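Local coordinates for protein trehalose-6-phosphate phosphatase (Candida albicans, PDB 5DXI) that is a phosphatase of the haloacid dehalogenase (HAD) superfamily that holds a magnesium ion, a beryllium trifluoride ion and a glycan in its pockets, at residues Ser20-Phe25 / His201-Lys206; Val84-Glu89 / Phe93-Gly98; Glu193-Leu198 / Glu238-Ser243. One frame throughout, in Å; residues are numbered along the deposited sequence.

Overall arrangement
The three contacts illustrate how an alpha/beta HAD core is knit together from a local hairpin and from pieces far apart in sequence. Contact 2 is a beta hairpin at one side of the mixed sheet, contact 1 touches the start of strand 23-27 in the middle of that sheet, and contact 3 pairs helices 191-199 and 235-253. Their centres stand about 14 to 15 Å apart. Along the chain the hairpin falls between the two halves of contact 1, while contacts 1 and 3 alternate, since 193-198 precedes 201-206 and 238-243 follows it. Helix 191-199 is the common element: I194 and L198 touch M94 of the hairpin, and L198 touches L24 of contact 1.

Contact 1: residues Ser20-Phe25 / His201-Lys206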
# COMPACT_ATOMS: atom_id res chain seq x y z
N SER A 20 -5.87 5.15 22.36
CA SER A 20 -6.38 3.88 21.84
C SER A 20 -5.72 2.62 22.41
O SER A 20 -4.58 2.65 22.88
CB SER A 20 -6.24 3.87 20.32
OG SER A 20 -4.87 3.94 19.97
N GLN A 21 -6.44 1.50 22.33
CA GLN A 21 -5.98 0.22 22.88
C GLN A 21 -5.59 -0.79 21.80
O GLN A 21 -4.71 -1.62 22.03
CB GLN A 21 -7.06 -0.41 23.76
CG GLN A 21 -7.40 0.34 25.03
CD GLN A 21 -8.43 -0.41 25.85
OE1 GLN A 21 -8.21 -1.55 26.24
NE2 GLN A 21 -9.57 0.23 26.12
N ARG A 22 -6.26 -0.74 20.65
CA ARG A 22 -6.04 -1.73 19.59
C ARG A 22 -5.67 -1.04 18.29
O ARG A 22 -6.52 -0.65 17.49
CB ARG A 22 -7.28 -2.60 19.42
CG ARG A 22 -7.61 -3.41 20.67
CD ARG A 22 -8.99 -4.03 20.59
NE ARG A 22 -10.04 -3.02 20.50
CZ ARG A 22 -10.56 -2.38 21.55
NH1 ARG A 22 -10.13 -2.65 22.77
NH2 ARG A 22 -11.51 -1.48 21.37
N ARG A 23 -4.37 -0.92 18.07
CA ARG A 23 -3.88 -0.10 16.99
C ARG A 23 -3.49 -0.95 15.79
O ARG A 23 -2.84 -2.00 15.95
CB ARG A 23 -2.70 0.70 17.50
CG ARG A 23 -3.03 1.37 18.84
CD ARG A 23 -2.02 2.41 19.18
NE ARG A 23 -2.13 2.95 20.53
CZ ARG A 23 -1.27 2.69 21.51
NH1 ARG A 23 -0.25 1.87 21.30
NH2 ARG A 23 -1.44 3.24 22.71
N LEU A 24 -3.86 -0.50 14.60
CA LEU A 24 -3.50 -1.21 13.37
C LEU A 24 -2.84 -0.25 12.39
O LEU A 24 -3.47 0.72 11.90
CB LEU A 24 -4.74 -1.85 12.74
CG LEU A 24 -4.58 -2.59 11.41
CD1 LEU A 24 -3.66 -3.81 11.55
CD2 LEU A 24 -5.95 -3.00 10.88
N PHE A 25 -1.58 -0.52 12.10
CA PHE A 25 -0.81 0.24 11.13
C PHE A 25 -0.78 -0.48 9.78
O PHE A 25 -0.44 -1.67 9.71
CB PHE A 25 0.62 0.47 11.64
CG PHE A 25 0.69 1.32 12.88
CD1 PHE A 25 0.76 2.71 12.79
CD2 PHE A 25 0.64 0.75 14.15
CE1 PHE A 25 0.81 3.50 13.93
CE2 PHE A 25 0.69 1.53 15.29
CZ PHE A 25 0.78 2.91 15.18
N HIS A 201 -11.73 -7.64 11.61
CA HIS A 201 -11.08 -8.86 12.08
C HIS A 201 -10.68 -8.66 13.54
O HIS A 201 -10.29 -7.55 13.92
CB HIS A 201 -9.85 -9.17 11.21
CG HIS A 201 -9.37 -10.59 11.30
ND1 HIS A 201 -10.04 -11.64 10.72
CD2 HIS A 201 -8.26 -11.12 11.88
CE1 HIS A 201 -9.38 -12.76 10.95
NE2 HIS A 201 -8.29 -12.47 11.65
N PRO A 202 -10.77 -9.71 14.36
CA PRO A 202 -10.36 -9.54 15.75
C PRO A 202 -8.90 -9.11 15.88
O PRO A 202 -8.00 -9.76 15.33
CB PRO A 202 -10.56 -10.94 16.35
CG PRO A 202 -11.55 -11.61 15.45
CD PRO A 202 -11.27 -11.07 14.08
N HIS A 203 -8.67 -7.98 16.54
CA HIS A 203 -7.32 -7.48 16.79
C HIS A 203 -6.57 -8.41 17.76
O HIS A 203 -7.12 -8.78 18.79
CB HIS A 203 -7.39 -6.07 17.37
CG HIS A 203 -6.07 -5.38 17.52
ND1 HIS A 203 -5.26 -5.55 18.62
CD2 HIS A 203 -5.46 -4.47 16.73
CE1 HIS A 203 -4.19 -4.79 18.49
NE2 HIS A 203 -4.28 -4.12 17.35
N GLY A 204 -5.36 -8.83 17.44
CA GLY A 204 -4.80 -8.88 16.10
C GLY A 204 -4.56 -10.38 15.86
O GLY A 204 -3.45 -10.89 15.96
N ALA A 205 -5.65 -11.08 15.56
CA ALA A 205 -5.68 -12.52 15.32
C ALA A 205 -5.23 -12.86 13.91
O ALA A 205 -5.28 -12.02 13.01
CB ALA A 205 -7.08 -13.06 15.56
N LYS A 206 -4.76 -14.09 13.72
CA LYS A 206 -4.34 -14.52 12.39
C LYS A 206 -5.53 -14.61 11.45
O LYS A 206 -6.69 -14.63 11.89
CB LYS A 206 -3.63 -15.88 12.48
CG LYS A 206 -2.29 -15.84 13.19
CD LYS A 206 -1.58 -17.17 13.10
CE LYS A 206 -0.21 -17.13 13.79
NZ LYS A 206 0.75 -18.11 13.21
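The entrance to strand 23-27, an inner strand of the HAD core sheet, is met by H203 from the loop that follows helix 191-199, and R22 and R23 receive its imidazole in two different ways. R22 offers a methylene to the ring face: its CB sits 3.6 Å from the centroid of the H203 ring, only 11° off the ring normal, a CH-pi contact centred over the imidazole. R22 CG continues past the same ring and comes 3.8 Å from H203 ND1, with CD then near H203 CB. The charged end departs from the contact, and its NE is bonded to the carbonyl oxygen of L224.

R23 is engaged by its backbone instead. H203 NE2 donates to R23 O over 2.9 Å, fairly straight at 160°, with the oxygen lying almost in the ring plane. Seen from the carbonyl, however, the donor stands well above the peptide plane, so the bond does not follow a lone pair. Having CG of H203 anti to its backbone N (chi1 -173°) carries the ring across to the strand, where one face rests on R22 while the NE2 edge reaches the carbonyl. Face and edge are thus both used, which restricts rotation of the ring. The H203-G204 peptide is cis, and the loop is further tied by H201 NE2, which donates to K206 O at 2.7 Å.

The side chain of R23 points away from the loop, forming a salt bridge with D59, a hydrogen bond to N62 and a cation-pi contact with Y17. Backbone bonds join R23 to K61 and Q63 and L24 to F227 and L229, so the segment lies between strands 62-67 and 227-232, with L24 touching L198 and V199 of helix 191-199.

Contact 2: residues Val84-Glu89 / Phe93-Gly98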
# COMPACT_ATOMS: atom_id res chain seq x y z
N VAL A 84 6.33 -7.72 11.83
CA VAL A 84 5.26 -7.10 11.05
C VAL A 84 4.62 -8.05 10.06
O VAL A 84 5.24 -9.02 9.60
CB VAL A 84 5.76 -5.86 10.26
CG1 VAL A 84 6.36 -4.83 11.20
CG2 VAL A 84 6.77 -6.26 9.20
N GLY A 85 3.35 -7.79 9.74
CA GLY A 85 2.66 -8.53 8.70
C GLY A 85 3.15 -8.12 7.33
O GLY A 85 3.62 -7.00 7.14
N LEU A 86 3.04 -9.03 6.37
CA LEU A 86 3.48 -8.76 5.01
C LEU A 86 2.36 -9.05 4.01
O LEU A 86 1.65 -10.05 4.13
CB LEU A 86 4.71 -9.60 4.65
CG LEU A 86 5.93 -9.39 5.54
CD1 LEU A 86 7.04 -10.35 5.15
CD2 LEU A 86 6.40 -7.95 5.47
N SER A 87 2.21 -8.17 3.03
CA SER A 87 1.32 -8.44 1.91
C SER A 87 2.04 -8.01 0.65
O SER A 87 2.58 -6.91 0.58
CB SER A 87 -0.02 -7.70 2.07
OG SER A 87 -0.83 -7.93 0.94
N ALA A 88 2.03 -8.89 -0.35
CA ALA A 88 2.85 -8.73 -1.54
C ALA A 88 2.00 -8.66 -2.80
O ALA A 88 0.87 -9.16 -2.82
CB ALA A 88 3.89 -9.92 -1.63
N GLU A 89 2.55 -8.04 -3.83
CA GLU A 89 1.98 -7.95 -5.18
C GLU A 89 0.56 -7.37 -5.22
O GLU A 89 -0.32 -7.90 -5.89
CB GLU A 89 2.00 -9.33 -5.87
CG GLU A 89 3.38 -9.98 -5.86
CD GLU A 89 3.59 -11.11 -6.88
OE1 GLU A 89 2.85 -11.21 -7.88
OE2 GLU A 89 4.55 -11.87 -6.69
N PHE A 93 -0.82 -11.76 -1.98
CA PHE A 93 -0.27 -12.63 -0.92
C PHE A 93 -0.35 -11.96 0.44
O PHE A 93 -0.24 -10.75 0.53
CB PHE A 93 1.20 -12.99 -1.21
CG PHE A 93 1.41 -13.73 -2.50
CD1 PHE A 93 1.60 -13.04 -3.68
CD2 PHE A 93 1.42 -15.11 -2.53
CE1 PHE A 93 1.78 -13.72 -4.87
CE2 PHE A 93 1.61 -15.80 -3.71
CZ PHE A 93 1.80 -15.11 -4.88
N MET A 94 -0.54 -12.76 1.49
CA MET A 94 -0.53 -12.28 2.87
C MET A 94 0.30 -13.19 3.75
O MET A 94 0.28 -14.40 3.57
CB MET A 94 -1.94 -12.23 3.46
CG MET A 94 -2.80 -11.12 3.00
SD MET A 94 -4.41 -11.16 3.84
CE MET A 94 -4.03 -10.47 5.44
N LYS A 95 1.00 -12.62 4.73
CA LYS A 95 1.65 -13.47 5.72
C LYS A 95 1.53 -12.87 7.12
O LYS A 95 2.09 -11.81 7.41
CB LYS A 95 3.13 -13.72 5.35
CG LYS A 95 3.76 -14.79 6.27
CD LYS A 95 5.20 -15.13 5.91
CE LYS A 95 6.15 -14.04 6.36
NZ LYS A 95 7.54 -14.55 6.59
N ASP A 96 0.79 -13.57 7.97
CA ASP A 96 0.60 -13.17 9.36
C ASP A 96 1.92 -13.09 10.11
O ASP A 96 2.89 -13.78 9.76
CB ASP A 96 -0.34 -14.14 10.08
CG ASP A 96 -1.80 -13.81 9.84
OD1 ASP A 96 -2.23 -12.73 10.29
OD2 ASP A 96 -2.52 -14.64 9.23
N ILE A 97 1.93 -12.28 11.16
CA ILE A 97 3.13 -12.07 11.97
C ILE A 97 3.65 -13.37 12.58
O ILE A 97 4.86 -13.64 12.59
CB ILE A 97 2.86 -11.03 13.07
CG1 ILE A 97 2.55 -9.68 12.42
CG2 ILE A 97 4.06 -10.90 13.99
CD1 ILE A 97 2.23 -8.54 13.39
N GLY A 98 2.74 -14.21 13.04
CA GLY A 98 3.18 -15.50 13.56
C GLY A 98 3.52 -16.53 12.49
O GLY A 98 4.45 -17.31 12.64
O HOH W 1 4.66 -11.66 8.61
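L86 and K95 face each other as a hydrogen-bonded pair of an antiparallel hairpin, and their exchange is reciprocal: L86 N donates to K95 O at 3.1 Å, and K95 N returns a shorter bond of 2.7 Å to L86 O. A second such pair, A88 with F93, lies nearer the turn. There A88 N reaches F93 O at 3.1 Å, and F93 N gives its hydrogen to A88 O.

F93 O has a further donor. S87 belongs to the intervening non-hydrogen-bonded pair, yet its OG, turned anti to its own backbone N (chi1 177°), bonds F93 O at 2.9 Å almost in line with the carbonyl, while A88 N arrives from above the carbonyl plane. A buried oxygen is thereby gripped by a hydroxyl and an amide together. Where the strands part, a water lies within hydrogen-bonding distance of two carbonyls, 2.9 Å from V84 O and 2.8 Å from K95 O, though it has more acceptors nearby than protons to give.

E89 runs alongside F93, its CD 3.8 Å from F93 CE1; the buried carboxylate is satisfied by the backbone amides of K137, V138 and A139. K95 NZ finds its counter-charge in E76.

Backbone bonds from G85 and S87 attach the hairpin to strand 62-67. Helix 72-79 packs against L86, A88 and F93, whereas helix 191-199 meets S87 and M94 on the other face.

Contact 3: residues Glu193-Leu198 / Glu238-Ser243; sequences EIVKRL and EDMFNS
V195 and M240 join two helices of the HAD alpha/beta core, 191-199 and 235-253, the latter forming the crossover between the parallel strands 227-232 and 266-271. The axes of the short segments approach to 8.6 Å, with a crossing angle of -40°, and the close packing is concentrated at one point. One methyl does most of the work: V195 CG2 lies 3.7 Å from M240 CG, 3.8 Å from M240 CB and 3.9 Å from M240 SD, so that it rests against the CB-CG-SD run of the methionine. The two side chains meet at about a right angle. With M240 CG set anti to its carbonyl carbon (chi1 -61°), the chain starts along the flank of its helix, and its far end leads away from V195 towards I67 and residues of what appears to be the HAD-type DxDx(T/V) motif, whose D28 and D30 bind the magnesium ion. This buried side is close to the ligand sites: the side chain of M240 is about 7 Å from beryllium trifluoride, whose pocket includes K191 at the start of one helix and D233 just before the other. V195 also touches L26 of strand 23-27.

Away from this point the interface becomes slacker. The other methyl, V195 CG1, comes only to 4.2 Å from S243 CB, and S243 OG makes a weak bond to the carbonyl oxygen of G192, just before the segment.

Further round helix 191-199, polar chains replace apolar ones and take little part in the packing, the end of K196 leading away from helix 235-253. Here E193, K196 and R197 form a network within a single helix, two of its three members exposed. Its R197 arm is long, with NE 4.0 Å from E193 OE1. The K196 arm is close: NZ meets E193 OE2 on its syn side at 2.8 Å, 15° out of the carboxylate plane.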
# COMPACT_ATOMS: atom_id res chain seq x y z
N GLU A 193 -8.78 -5.07 -0.39
CA GLU A 193 -9.21 -6.35 0.18
C GLU A 193 -8.40 -6.69 1.41
O GLU A 193 -8.93 -7.18 2.42
CB GLU A 193 -9.04 -7.48 -0.83
CG GLU A 193 -10.23 -7.74 -1.70
CD GLU A 193 -11.48 -8.00 -0.89
OE1 GLU A 193 -11.49 -8.91 -0.02
OE2 GLU A 193 -12.45 -7.26 -1.13
N ILE A 194 -7.09 -6.48 1.31
CA ILE A 194 -6.17 -6.75 2.42
C ILE A 194 -6.59 -5.93 3.64
O ILE A 194 -6.67 -6.44 4.76
CB ILE A 194 -4.69 -6.42 2.04
CG1 ILE A 194 -4.26 -7.17 0.79
CG2 ILE A 194 -3.74 -6.75 3.19
CD1 ILE A 194 -4.29 -8.69 0.94
N VAL A 195 -6.84 -4.64 3.41
CA VAL A 195 -7.19 -3.75 4.50
C VAL A 195 -8.51 -4.20 5.15
O VAL A 195 -8.63 -4.23 6.38
CB VAL A 195 -7.30 -2.30 4.01
CG1 VAL A 195 -7.97 -1.45 5.06
CG2 VAL A 195 -5.90 -1.76 3.68
N LYS A 196 -9.48 -4.59 4.33
CA LYS A 196 -10.75 -5.13 4.85
C LYS A 196 -10.51 -6.38 5.71
O LYS A 196 -11.09 -6.53 6.79
CB LYS A 196 -11.71 -5.44 3.69
CG LYS A 196 -13.04 -6.08 4.11
CD LYS A 196 -14.06 -6.04 2.96
CE LYS A 196 -13.73 -7.06 1.87
NZ LYS A 196 -14.61 -6.93 0.66
N ARG A 197 -9.64 -7.28 5.24
CA ARG A 197 -9.37 -8.51 5.98
C ARG A 197 -8.65 -8.27 7.30
O ARG A 197 -8.74 -9.09 8.22
CB ARG A 197 -8.56 -9.48 5.12
CG ARG A 197 -9.38 -10.13 4.02
CD ARG A 197 -8.47 -10.93 3.11
NE ARG A 197 -9.18 -11.48 1.97
CZ ARG A 197 -9.17 -12.78 1.67
NH1 ARG A 197 -8.49 -13.62 2.43
NH2 ARG A 197 -9.84 -13.23 0.61
N LEU A 198 -7.96 -7.14 7.39
CA LEU A 198 -7.17 -6.81 8.58
C LEU A 198 -7.94 -5.98 9.57
O LEU A 198 -7.78 -6.14 10.79
CB LEU A 198 -5.89 -6.08 8.19
CG LEU A 198 -4.85 -6.91 7.44
CD1 LEU A 198 -3.66 -6.04 6.99
CD2 LEU A 198 -4.36 -8.11 8.29
N GLU A 238 -4.68 3.99 -3.19
CA GLU A 238 -6.04 4.53 -3.19
C GLU A 238 -7.07 3.44 -2.84
O GLU A 238 -8.15 3.72 -2.31
CB GLU A 238 -6.36 5.17 -4.54
CG GLU A 238 -5.54 6.44 -4.83
CD GLU A 238 -5.81 7.55 -3.82
OE1 GLU A 238 -7.01 7.88 -3.58
OE2 GLU A 238 -4.83 8.08 -3.26
N ASP A 239 -6.74 2.19 -3.18
CA ASP A 239 -7.59 1.06 -2.79
C ASP A 239 -7.64 0.91 -1.27
O ASP A 239 -8.70 0.63 -0.70
CB ASP A 239 -7.08 -0.24 -3.43
CG ASP A 239 -7.23 -0.23 -4.94
OD1 ASP A 239 -8.05 0.58 -5.43
OD2 ASP A 239 -6.56 -1.02 -5.62
N MET A 240 -6.51 1.13 -0.60
CA MET A 240 -6.51 1.11 0.85
C MET A 240 -7.35 2.24 1.43
O MET A 240 -8.16 1.99 2.33
CB MET A 240 -5.09 1.19 1.41
CG MET A 240 -4.19 0.03 0.99
SD MET A 240 -2.75 -0.18 2.07
CE MET A 240 -1.87 1.33 1.67
N PHE A 241 -7.16 3.46 0.93
CA PHE A 241 -7.87 4.62 1.48
C PHE A 241 -9.38 4.45 1.28
O PHE A 241 -10.18 4.76 2.17
CB PHE A 241 -7.40 5.93 0.81
CG PHE A 241 -5.91 6.17 0.86
CD1 PHE A 241 -5.14 5.65 1.88
CD2 PHE A 241 -5.28 6.94 -0.12
CE1 PHE A 241 -3.75 5.87 1.92
CE2 PHE A 241 -3.91 7.16 -0.10
CZ PHE A 241 -3.14 6.63 0.93
N ASN A 242 -9.76 3.99 0.09
CA ASN A 242 -11.17 3.78 -0.22
C ASN A 242 -11.79 2.73 0.72
O ASN A 242 -12.88 2.94 1.21
CB ASN A 242 -11.34 3.35 -1.68
CG ASN A 242 -11.58 4.52 -2.61
OD1 ASN A 242 -12.38 5.43 -2.33
ND2 ASN A 242 -10.88 4.51 -3.74
N SER A 243 -11.10 1.62 0.95
CA SER A 243 -11.62 0.60 1.87
C SER A 243 -11.83 1.17 3.26
O SER A 243 -12.85 0.90 3.90
CB SER A 243 -10.72 -0.64 1.95
OG SER A 243 -10.87 -1.42 0.78